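Local coordinates for protein PROBABLE CHAIN-FATTY-ACID-CoA LIGASE FADD13 (Mycobacterium tuberculosis, PDB 3T5B) that belongs to the AMP-binding enzyme family of the ANL clan and is probably a ligase of the FadD type, at residues Val175-Ser180 with Leu358-Trp363; Asp193-Asp198 with Asp271-Ile276. All coordinates share one frame; numbering follows the deposited sequence.

Contact 1: Val175-Ser180 with Leu358-Trp363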
ATOM      1  N   VAL A 175     -12.012  -5.431  -0.187  1.00 15.90           N
ATOM      2  CA  VAL A 175     -12.519  -4.069  -0.310  1.00 17.59           C
ATOM      3  C   VAL A 175     -12.135  -3.220   0.908  1.00 17.59           C
ATOM      4  O   VAL A 175     -12.373  -3.610   2.054  1.00 16.28           O
ATOM      5  CB  VAL A 175     -14.072  -4.026  -0.501  1.00 18.43           C
ATOM      6  CG1 VAL A 175     -14.558  -5.317  -1.162  1.00 18.55           C
ATOM      7  CG2 VAL A 175     -14.770  -3.785   0.813  1.00 20.49           C
ATOM      8  N   HIS A 176     -11.514  -2.072   0.642  1.00 16.94           N
ATOM      9  CA  HIS A 176     -11.113  -1.144   1.693  1.00 14.95           C
ATOM     10  C   HIS A 176     -11.839   0.182   1.491  1.00 12.56           C
ATOM     11  O   HIS A 176     -12.187   0.553   0.374  1.00  9.22           O
ATOM     12  CB  HIS A 176      -9.588  -0.967   1.707  1.00 14.78           C
ATOM     13  CG  HIS A 176      -8.885  -1.962   2.583  1.00 13.41           C
ATOM     14  ND1 HIS A 176      -9.049  -1.990   3.951  1.00 12.80           N
ATOM     15  CD2 HIS A 176      -8.083  -3.012   2.282  1.00 12.23           C
ATOM     16  CE1 HIS A 176      -8.387  -3.016   4.453  1.00 12.02           C
ATOM     17  NE2 HIS A 176      -7.792  -3.652   3.461  1.00 12.50           N
ATOM     18  N   THR A 177     -12.096   0.874   2.589  1.00 12.83           N
ATOM     19  CA  THR A 177     -12.827   2.132   2.543  1.00 13.47           C
ATOM     20  C   THR A 177     -11.935   3.300   2.929  1.00 13.62           C
ATOM     21  O   THR A 177     -10.784   3.111   3.315  1.00 13.68           O
ATOM     22  CB  THR A 177     -14.004   2.120   3.538  1.00 13.12           C
ATOM     23  OG1 THR A 177     -13.487   1.956   4.862  1.00 14.84           O
ATOM     24  CG2 THR A 177     -14.975   0.984   3.242  1.00 12.91           C
ATOM     25  N   HIS A 178     -12.485   4.504   2.832  1.00 12.12           N
ATOM     26  CA  HIS A 178     -11.757   5.695   3.207  1.00 13.48           C
ATOM     27  C   HIS A 178     -11.328   5.605   4.678  1.00 15.41           C
ATOM     28  O   HIS A 178     -10.214   5.999   5.022  1.00 14.44           O
ATOM     29  CB  HIS A 178     -12.636   6.926   2.978  1.00 13.98           C
ATOM     30  CG  HIS A 178     -12.815   7.269   1.533  1.00 14.97           C
ATOM     31  ND1 HIS A 178     -12.205   8.359   0.948  1.00 15.88           N
ATOM     32  CD2 HIS A 178     -13.492   6.637   0.542  1.00 16.08           C
ATOM     33  CE1 HIS A 178     -12.501   8.383  -0.342  1.00 18.04           C
ATOM     34  NE2 HIS A 178     -13.280   7.350  -0.613  1.00 13.74           N
ATOM     35  N   GLU A 179     -12.204   5.068   5.530  1.00 16.96           N
ATOM     36  CA  GLU A 179     -11.920   4.927   6.961  1.00 18.70           C
ATOM     37  C   GLU A 179     -10.871   3.869   7.303  1.00 19.03           C
ATOM     38  O   GLU A 179      -9.957   4.135   8.087  1.00 18.12           O
ATOM     39  CB  GLU A 179     -13.199   4.600   7.737  1.00 21.85           C
ATOM     40  CG  GLU A 179     -13.577   5.631   8.789  1.00 28.41           C
ATOM     41  CD  GLU A 179     -12.450   5.955   9.768  1.00 29.89           C
ATOM     42  OE1 GLU A 179     -12.111   7.150   9.891  1.00 32.78           O
ATOM     43  OE2 GLU A 179     -11.908   5.036  10.416  1.00 29.80           O
ATOM     44  N   SER A 180     -10.999   2.669   6.736  1.00 18.00           N
ATOM     45  CA  SER A 180     -10.034   1.620   7.052  1.00 17.66           C
ATOM     46  C   SER A 180      -8.645   2.028   6.581  1.00 17.79           C
ATOM     47  O   SER A 180      -7.652   1.724   7.242  1.00 18.54           O
ATOM     48  CB  SER A 180     -10.441   0.271   6.437  1.00 16.24           C
ATOM     49  OG  SER A 180     -10.241   0.227   5.034  1.00 18.56           O
ATOM     50  N   LEU A 358      -9.269  -3.011   9.242  1.00 17.50           N
ATOM     51  CA  LEU A 358      -9.811  -4.188   8.571  1.00 17.62           C
ATOM     52  C   LEU A 358     -10.724  -3.875   7.398  1.00 17.51           C
ATOM     53  O   LEU A 358     -11.399  -2.847   7.368  1.00 20.23           O
ATOM     54  CB  LEU A 358     -10.556  -5.077   9.580  1.00 17.23           C
ATOM     55  CG  LEU A 358      -9.703  -5.783  10.648  1.00 17.35           C
ATOM     56  CD1 LEU A 358     -10.610  -6.550  11.617  1.00 12.71           C
ATOM     57  CD2 LEU A 358      -8.695  -6.723   9.967  1.00 14.68           C
ATOM     58  N   LEU A 359     -10.729  -4.782   6.431  1.00 16.84           N
ATOM     59  CA  LEU A 359     -11.551  -4.655   5.239  1.00 16.86           C
ATOM     60  C   LEU A 359     -13.025  -4.619   5.618  1.00 16.96           C
ATOM     61  O   LEU A 359     -13.397  -4.976   6.735  1.00 13.99           O
ATOM     62  CB  LEU A 359     -11.281  -5.840   4.297  1.00 17.77           C
ATOM     63  CG  LEU A 359     -11.543  -7.317   4.676  1.00 18.99           C
ATOM     64  CD1 LEU A 359     -11.202  -7.604   6.138  1.00 17.20           C
ATOM     65  CD2 LEU A 359     -12.982  -7.641   4.439  1.00 21.16           C
ATOM     66  N   LYS A 360     -13.859  -4.169   4.687  1.00 16.88           N
ATOM     67  CA  LYS A 360     -15.294  -4.122   4.911  1.00 17.58           C
ATOM     68  C   LYS A 360     -15.888  -5.483   4.529  1.00 19.92           C
ATOM     69  O   LYS A 360     -16.788  -6.003   5.195  1.00 20.03           O
ATOM     70  CB  LYS A 360     -15.928  -3.041   4.041  1.00 18.32           C
ATOM     71  CG  LYS A 360     -17.447  -3.095   4.002  1.00 21.39           C
ATOM     72  CD  LYS A 360     -18.020  -2.359   2.792  1.00 21.51           C
ATOM     73  CE  LYS A 360     -17.908  -0.852   2.916  1.00 22.35           C
ATOM     74  NZ  LYS A 360     -18.593  -0.144   1.779  1.00 20.81           N
ATOM     75  N   GLU A 361     -15.358  -6.053   3.455  1.00 20.04           N
ATOM     76  CA  GLU A 361     -15.842  -7.322   2.927  1.00 21.34           C
ATOM     77  C   GLU A 361     -14.958  -7.777   1.770  1.00 21.41           C
ATOM     78  O   GLU A 361     -14.129  -7.015   1.255  1.00 20.64           O
ATOM     79  CB  GLU A 361     -17.249  -7.127   2.370  1.00 21.00           C
ATOM     80  CG  GLU A 361     -17.268  -6.045   1.291  1.00 22.93           C
ATOM     81  CD  GLU A 361     -18.635  -5.805   0.686  1.00 25.13           C
ATOM     82  OE1 GLU A 361     -19.633  -5.762   1.438  1.00 30.60           O
ATOM     83  OE2 GLU A 361     -18.711  -5.638  -0.547  1.00 24.87           O
ATOM     84  N   TYR A 362     -15.135  -9.025   1.368  1.00 20.28           N
ATOM     85  CA  TYR A 362     -14.416  -9.524   0.217  1.00 22.06           C
ATOM     86  C   TYR A 362     -15.390  -9.178  -0.906  1.00 22.24           C
ATOM     87  O   TYR A 362     -16.594  -9.372  -0.752  1.00 24.94           O
ATOM     88  CB  TYR A 362     -14.223 -11.031   0.311  1.00 21.81           C
ATOM     89  CG  TYR A 362     -13.106 -11.448   1.228  1.00 18.99           C
ATOM     90  CD1 TYR A 362     -11.788 -11.088   0.952  1.00 20.06           C
ATOM     91  CD2 TYR A 362     -13.355 -12.225   2.355  1.00 18.80           C
ATOM     92  CE1 TYR A 362     -10.744 -11.496   1.772  1.00 17.68           C
ATOM     93  CE2 TYR A 362     -12.317 -12.637   3.183  1.00 16.68           C
ATOM     94  CZ  TYR A 362     -11.016 -12.268   2.884  1.00 16.42           C
ATOM     95  OH  TYR A 362      -9.990 -12.660   3.704  1.00 21.38           O
ATOM     96  N   TRP A 363     -14.881  -8.652  -2.015  1.00 21.31           N
ATOM     97  CA  TRP A 363     -15.738  -8.273  -3.130  1.00 20.62           C
ATOM     98  C   TRP A 363     -16.549  -9.440  -3.673  1.00 21.01           C
ATOM     99  O   TRP A 363     -16.006 -10.420  -4.181  1.00 18.29           O
ATOM    100  CB  TRP A 363     -14.908  -7.640  -4.252  1.00 21.63           C
ATOM    101  CG  TRP A 363     -15.728  -7.145  -5.412  1.00 21.75           C
ATOM    102  CD1 TRP A 363     -15.863  -7.742  -6.644  1.00 23.10           C
ATOM    103  CD2 TRP A 363     -16.545  -5.969  -5.449  1.00 21.68           C
ATOM    104  NE1 TRP A 363     -16.713  -7.006  -7.438  1.00 19.75           N
ATOM    105  CE2 TRP A 363     -17.146  -5.916  -6.736  1.00 21.69           C
ATOM    106  CE3 TRP A 363     -16.829  -4.955  -4.525  1.00 18.86           C
ATOM    107  CZ2 TRP A 363     -18.018  -4.882  -7.118  1.00 21.19           C
ATOM    108  CZ3 TRP A 363     -17.697  -3.928  -4.906  1.00 19.86           C
ATOM    109  CH2 TRP A 363     -18.281  -3.901  -6.195  1.00 20.81           C
TER

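Contact 2: Asp193-Asp198 with Asp271-Ile276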
ATOM      1  N   ASP A 193       8.637   6.077  14.245  1.00 20.93           N
ATOM      2  CA  ASP A 193       9.238   7.376  14.393  1.00 21.71           C
ATOM      3  C   ASP A 193       9.352   7.999  13.009  1.00 22.33           C
ATOM      4  O   ASP A 193      10.403   7.946  12.360  1.00 21.85           O
ATOM      5  CB  ASP A 193      10.607   7.259  15.067  1.00 22.97           C
ATOM      6  CG  ASP A 193      11.263   8.609  15.281  1.00 24.65           C
ATOM      7  OD1 ASP A 193      10.540   9.625  15.282  1.00 25.88           O
ATOM      8  OD2 ASP A 193      12.500   8.660  15.459  1.00 27.70           O
ATOM      9  N   VAL A 194       8.237   8.554  12.548  1.00 21.95           N
ATOM     10  CA  VAL A 194       8.183   9.223  11.261  1.00 20.76           C
ATOM     11  C   VAL A 194       7.826  10.671  11.553  1.00 21.98           C
ATOM     12  O   VAL A 194       6.915  10.941  12.335  1.00 20.90           O
ATOM     13  CB  VAL A 194       7.115   8.578  10.323  1.00 21.36           C
ATOM     14  CG1 VAL A 194       5.773   8.496  11.016  1.00 20.07           C
ATOM     15  CG2 VAL A 194       6.994   9.390   9.042  1.00 18.69           C
ATOM     16  N   ARG A 195       8.555  11.607  10.957  1.00 22.13           N
ATOM     17  CA  ARG A 195       8.264  13.011  11.197  1.00 21.94           C
ATOM     18  C   ARG A 195       8.101  13.858   9.959  1.00 21.55           C
ATOM     19  O   ARG A 195       8.517  13.475   8.866  1.00 24.62           O
ATOM     20  CB  ARG A 195       9.326  13.636  12.103  1.00 25.13           C
ATOM     21  CG  ARG A 195      10.747  13.283  11.785  1.00 23.06           C
ATOM     22  CD  ARG A 195      11.363  12.493  12.940  1.00 25.54           C
ATOM     23  NE  ARG A 195      12.824  12.522  12.916  1.00 28.34           N
ATOM     24  CZ  ARG A 195      13.603  11.862  13.766  1.00 27.82           C
ATOM     25  NH1 ARG A 195      13.067  11.112  14.710  1.00 30.09           N
ATOM     26  NH2 ARG A 195      14.920  11.964  13.679  1.00 28.49           N
ATOM     27  N   TYR A 196       7.470  15.011  10.147  1.00 21.38           N
ATOM     28  CA  TYR A 196       7.229  15.971   9.075  1.00 21.02           C
ATOM     29  C   TYR A 196       8.498  16.210   8.247  1.00 20.57           C
ATOM     30  O   TYR A 196       9.595  16.347   8.787  1.00 19.08           O
ATOM     31  CB  TYR A 196       6.719  17.286   9.683  1.00 20.52           C
ATOM     32  CG  TYR A 196       6.369  18.367   8.684  1.00 19.87           C
ATOM     33  CD1 TYR A 196       5.513  18.105   7.619  1.00 20.20           C
ATOM     34  CD2 TYR A 196       6.879  19.663   8.816  1.00 19.63           C
ATOM     35  CE1 TYR A 196       5.167  19.100   6.705  1.00 19.19           C
ATOM     36  CE2 TYR A 196       6.537  20.673   7.906  1.00 21.63           C
ATOM     37  CZ  TYR A 196       5.677  20.379   6.849  1.00 20.17           C
ATOM     38  OH  TYR A 196       5.314  21.352   5.942  1.00 20.79           O
ATOM     39  N   ARG A 197       8.333  16.249   6.929  1.00 22.07           N
ATOM     40  CA  ARG A 197       9.438  16.457   5.998  1.00 23.11           C
ATOM     41  C   ARG A 197      10.436  15.309   5.897  1.00 23.83           C
ATOM     42  O   ARG A 197      11.475  15.440   5.257  1.00 24.96           O
ATOM     43  CB  ARG A 197      10.173  17.759   6.313  1.00 24.19           C
ATOM     44  CG  ARG A 197       9.606  18.943   5.563  1.00 29.11           C
ATOM     45  CD  ARG A 197       9.598  20.189   6.409  1.00 34.84           C
ATOM     46  NE  ARG A 197      10.938  20.675   6.725  1.00 41.18           N
ATOM     47  CZ  ARG A 197      11.222  21.413   7.795  1.00 44.34           C
ATOM     48  NH1 ARG A 197      10.261  21.740   8.655  1.00 46.06           N
ATOM     49  NH2 ARG A 197      12.462  21.833   7.998  1.00 46.71           N
ATOM     50  N   ASP A 198      10.145  14.182   6.532  1.00 23.58           N
ATOM     51  CA  ASP A 198      11.040  13.047   6.391  1.00 23.58           C
ATOM     52  C   ASP A 198      10.982  12.687   4.906  1.00 23.08           C
ATOM     53  O   ASP A 198      10.048  13.068   4.205  1.00 21.97           O
ATOM     54  CB  ASP A 198      10.549  11.853   7.209  1.00 25.11           C
ATOM     55  CG  ASP A 198      11.225  11.744   8.555  1.00 23.75           C
ATOM     56  OD1 ASP A 198      12.402  12.139   8.659  1.00 25.36           O
ATOM     57  OD2 ASP A 198      10.583  11.236   9.501  1.00 24.70           O
ATOM     58  N   ASP A 271      21.382  10.683   7.278  1.00 34.36           N
ATOM     59  CA  ASP A 271      19.935  10.901   7.303  1.00 32.66           C
ATOM     60  C   ASP A 271      19.127   9.620   7.431  1.00 31.74           C
ATOM     61  O   ASP A 271      18.033   9.637   8.003  1.00 30.61           O
ATOM     62  CB  ASP A 271      19.462  11.619   6.039  1.00 33.91           C
ATOM     63  CG  ASP A 271      20.066  12.990   5.887  1.00 34.99           C
ATOM     64  OD1 ASP A 271      19.963  13.793   6.833  1.00 34.37           O
ATOM     65  OD2 ASP A 271      20.637  13.269   4.812  1.00 37.26           O
ATOM     66  N   PHE A 272      19.639   8.515   6.890  1.00 28.95           N
ATOM     67  CA  PHE A 272      18.888   7.263   6.968  1.00 28.41           C
ATOM     68  C   PHE A 272      18.773   6.738   8.393  1.00 26.26           C
ATOM     69  O   PHE A 272      19.774   6.489   9.058  1.00 26.51           O
ATOM     70  CB  PHE A 272      19.493   6.171   6.086  1.00 26.84           C
ATOM     71  CG  PHE A 272      18.511   5.082   5.760  1.00 26.48           C
ATOM     72  CD1 PHE A 272      17.539   5.282   4.781  1.00 23.85           C
ATOM     73  CD2 PHE A 272      18.502   3.891   6.486  1.00 22.39           C
ATOM     74  CE1 PHE A 272      16.563   4.305   4.527  1.00 26.12           C
ATOM     75  CE2 PHE A 272      17.537   2.913   6.244  1.00 24.55           C
ATOM     76  CZ  PHE A 272      16.562   3.119   5.261  1.00 24.26           C
ATOM     77  N   ARG A 273      17.541   6.540   8.847  1.00 24.42           N
ATOM     78  CA  ARG A 273      17.303   6.088  10.214  1.00 25.50           C
ATOM     79  C   ARG A 273      16.939   4.621  10.425  1.00 23.61           C
ATOM     80  O   ARG A 273      17.382   4.010  11.399  1.00 25.21           O
ATOM     81  CB  ARG A 273      16.223   6.969  10.852  1.00 25.05           C
ATOM     82  CG  ARG A 273      16.752   8.043  11.780  1.00 27.06           C
ATOM     83  CD  ARG A 273      15.937   9.321  11.663  1.00 26.93           C
ATOM     84  NE  ARG A 273      14.498   9.065  11.692  1.00 24.64           N
ATOM     85  CZ  ARG A 273      13.610   9.807  11.042  1.00 23.19           C
ATOM     86  NH1 ARG A 273      14.023  10.842  10.320  1.00 20.84           N
ATOM     87  NH2 ARG A 273      12.319   9.513  11.101  1.00 23.20           N
ATOM     88  N   TYR A 274      16.134   4.055   9.533  1.00 21.85           N
ATOM     89  CA  TYR A 274      15.723   2.667   9.699  1.00 21.09           C
ATOM     90  C   TYR A 274      14.937   2.108   8.524  1.00 22.91           C
ATOM     91  O   TYR A 274      14.365   2.855   7.723  1.00 21.53           O
ATOM     92  CB  TYR A 274      14.849   2.528  10.945  1.00 19.21           C
ATOM     93  CG  TYR A 274      13.573   3.341  10.872  1.00 16.08           C
ATOM     94  CD1 TYR A 274      13.561   4.687  11.218  1.00 15.70           C
ATOM     95  CD2 TYR A 274      12.377   2.759  10.452  1.00 18.42           C
ATOM     96  CE1 TYR A 274      12.389   5.436  11.154  1.00 18.89           C
ATOM     97  CE2 TYR A 274      11.197   3.500  10.384  1.00 17.87           C
ATOM     98  CZ  TYR A 274      11.210   4.833  10.737  1.00 17.50           C
ATOM     99  OH  TYR A 274      10.050   5.570  10.690  1.00 20.53           O
ATOM    100  N   PHE A 275      14.902   0.781   8.449  1.00 22.68           N
ATOM    101  CA  PHE A 275      14.171   0.087   7.404  1.00 24.45           C
ATOM    102  C   PHE A 275      12.911  -0.472   8.041  1.00 26.29           C
ATOM    103  O   PHE A 275      12.914  -0.822   9.221  1.00 26.18           O
ATOM    104  CB  PHE A 275      14.976  -1.097   6.842  1.00 25.56           C
ATOM    105  CG  PHE A 275      16.044  -0.715   5.849  1.00 26.20           C
ATOM    106  CD1 PHE A 275      17.360  -0.511   6.258  1.00 26.47           C
ATOM    107  CD2 PHE A 275      15.737  -0.590   4.494  1.00 25.88           C
ATOM    108  CE1 PHE A 275      18.359  -0.190   5.322  1.00 27.74           C
ATOM    109  CE2 PHE A 275      16.728  -0.271   3.555  1.00 25.36           C
ATOM    110  CZ  PHE A 275      18.038  -0.071   3.971  1.00 25.43           C
ATOM    111  N   ILE A 276      11.830  -0.534   7.271  1.00 28.66           N
ATOM    112  CA  ILE A 276      10.593  -1.121   7.765  1.00 29.83           C
ATOM    113  C   ILE A 276      10.496  -2.448   7.020  1.00 30.52           C
ATOM    114  O   ILE A 276      10.418  -2.463   5.798  1.00 29.18           O
ATOM    115  CB  ILE A 276       9.366  -0.275   7.425  1.00 29.48           C
ATOM    116  CG1 ILE A 276       9.555   1.155   7.937  1.00 31.41           C
ATOM    117  CG2 ILE A 276       8.132  -0.914   8.051  1.00 29.09           C
ATOM    118  CD1 ILE A 276       8.370   2.082   7.665  1.00 28.20           C
TER
HETATM  119  O   HOH W   1      13.744   7.090  13.889  1.00 31.35           O

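Contact 1: Val175-Ser180 with Leu358-Trp363
This is a buried backbone pairing in a small three-stranded antiparallel sheet, where Val175 of strand 173-177 meets Lys360 and Glu361 at the short, weakly bonded edge strand 361-362. Within the AMP-binding enzyme region, it joins 358-363 to the start of helix 178-191. Two bonds link the main chains: Val175 N donates to Glu361 O at 3.0 Å, and Lys360 N returns one to Val175 O at 3.1 Å. Val175 CG2 packs 3.4 Å from Glu361 CG, while CG1 lies at the edge of the Trp363 ring near its plane. Lys360 CG lies opposite its backbone N (chi1 169°) and the chain bends at chi3, bringing CE 3.5 Å from Thr177 CG2 as the side chains cross at about a right angle; NZ ends on Asn158 and Asp156. Leu359 CB sits over one face of the His176 ring, toward the rim, and His176 NE2 is bonded to Thr304 O. Thr177, the N-cap, forms a capping box: its OG1 accepts from Ser180 N, and its N donates to Ser180 OG. That hydroxyl also fixes the imidazole, with Ser180 OG 2.7 Å from His176 ND1, while Ser180 CB rests 3.4 Å from Leu358 O.

Contact 2: Asp193-Asp198 with Asp271-Ile276
Arg273 reaches from just before strand 274-277 into the loop 193-198, where its guanidinium is gripped at the edges by oxygens and covered on one face by a second arginine, Arg195. The loop contains a type II beta turn from Arg195 to Asp198 and connects helix 178-191 to strand 199-202 of the mixed sheet. Asp198 forms an end-on, two-nitrogen salt bridge: Arg273 NH1 meets OD1 on its syn side at 2.7 Å, and Arg273 NH2 meets OD2 from above the carboxylate at 2.9 Å. Both oxygens lie near the guanidinium plane, although the carboxylate is turned 40° from it. From the other face of the carboxylate, Arg195 N approaches Asp198 OD2, at a modelled distance short enough to be doubtful. Arg195 and Arg273 approach from opposite directions and stack flat, centres 3.4 Å apart and planes at 16°. The bend at chi2 (-116°) in Arg195 brings its guanidinium over Arg273 CZ. Asp198 on Arg273 and Asp193 on Arg195, whose NH1 lies 2.6 Å from Asp193 OD2, probably offset the like charges. Ile247 of strand 247-250 packs against Asp198, Arg273 and Tyr274. A water accepts from Arg273 NE at 3.0 Å and lies close to Asp193 OD2, though that second distance is doubtfully short. Asp193 O accepts from both Arg273 NH2, at 2.8 Å, and Tyr274 OH, the latter bond weak, with the oxygen at the edge of the Tyr274 ring, near its plane.

Overall arrangement
From the N terminus, the chain reaches strand 173-177 and the start of helix 178-191, the first half of contact 1. At the far end of that helix comes loop 193-198, which leads into strand 199-202. Contact 2 closes a loop of 72 residues when the chain returns at 271-276, linking that loop to strand 274-277 of the mixed sheet. Only much later, after 177 intervening residues, does 358-363 close contact 1 against the small three-stranded sheet. The shorter loop thus lies wholly within the longer one. The two contacts sit on opposite sides of the chain's centre, their own centres about 28 Å apart; helix 178-191 begins in the first segment of contact 1 and ends just before that of contact 2.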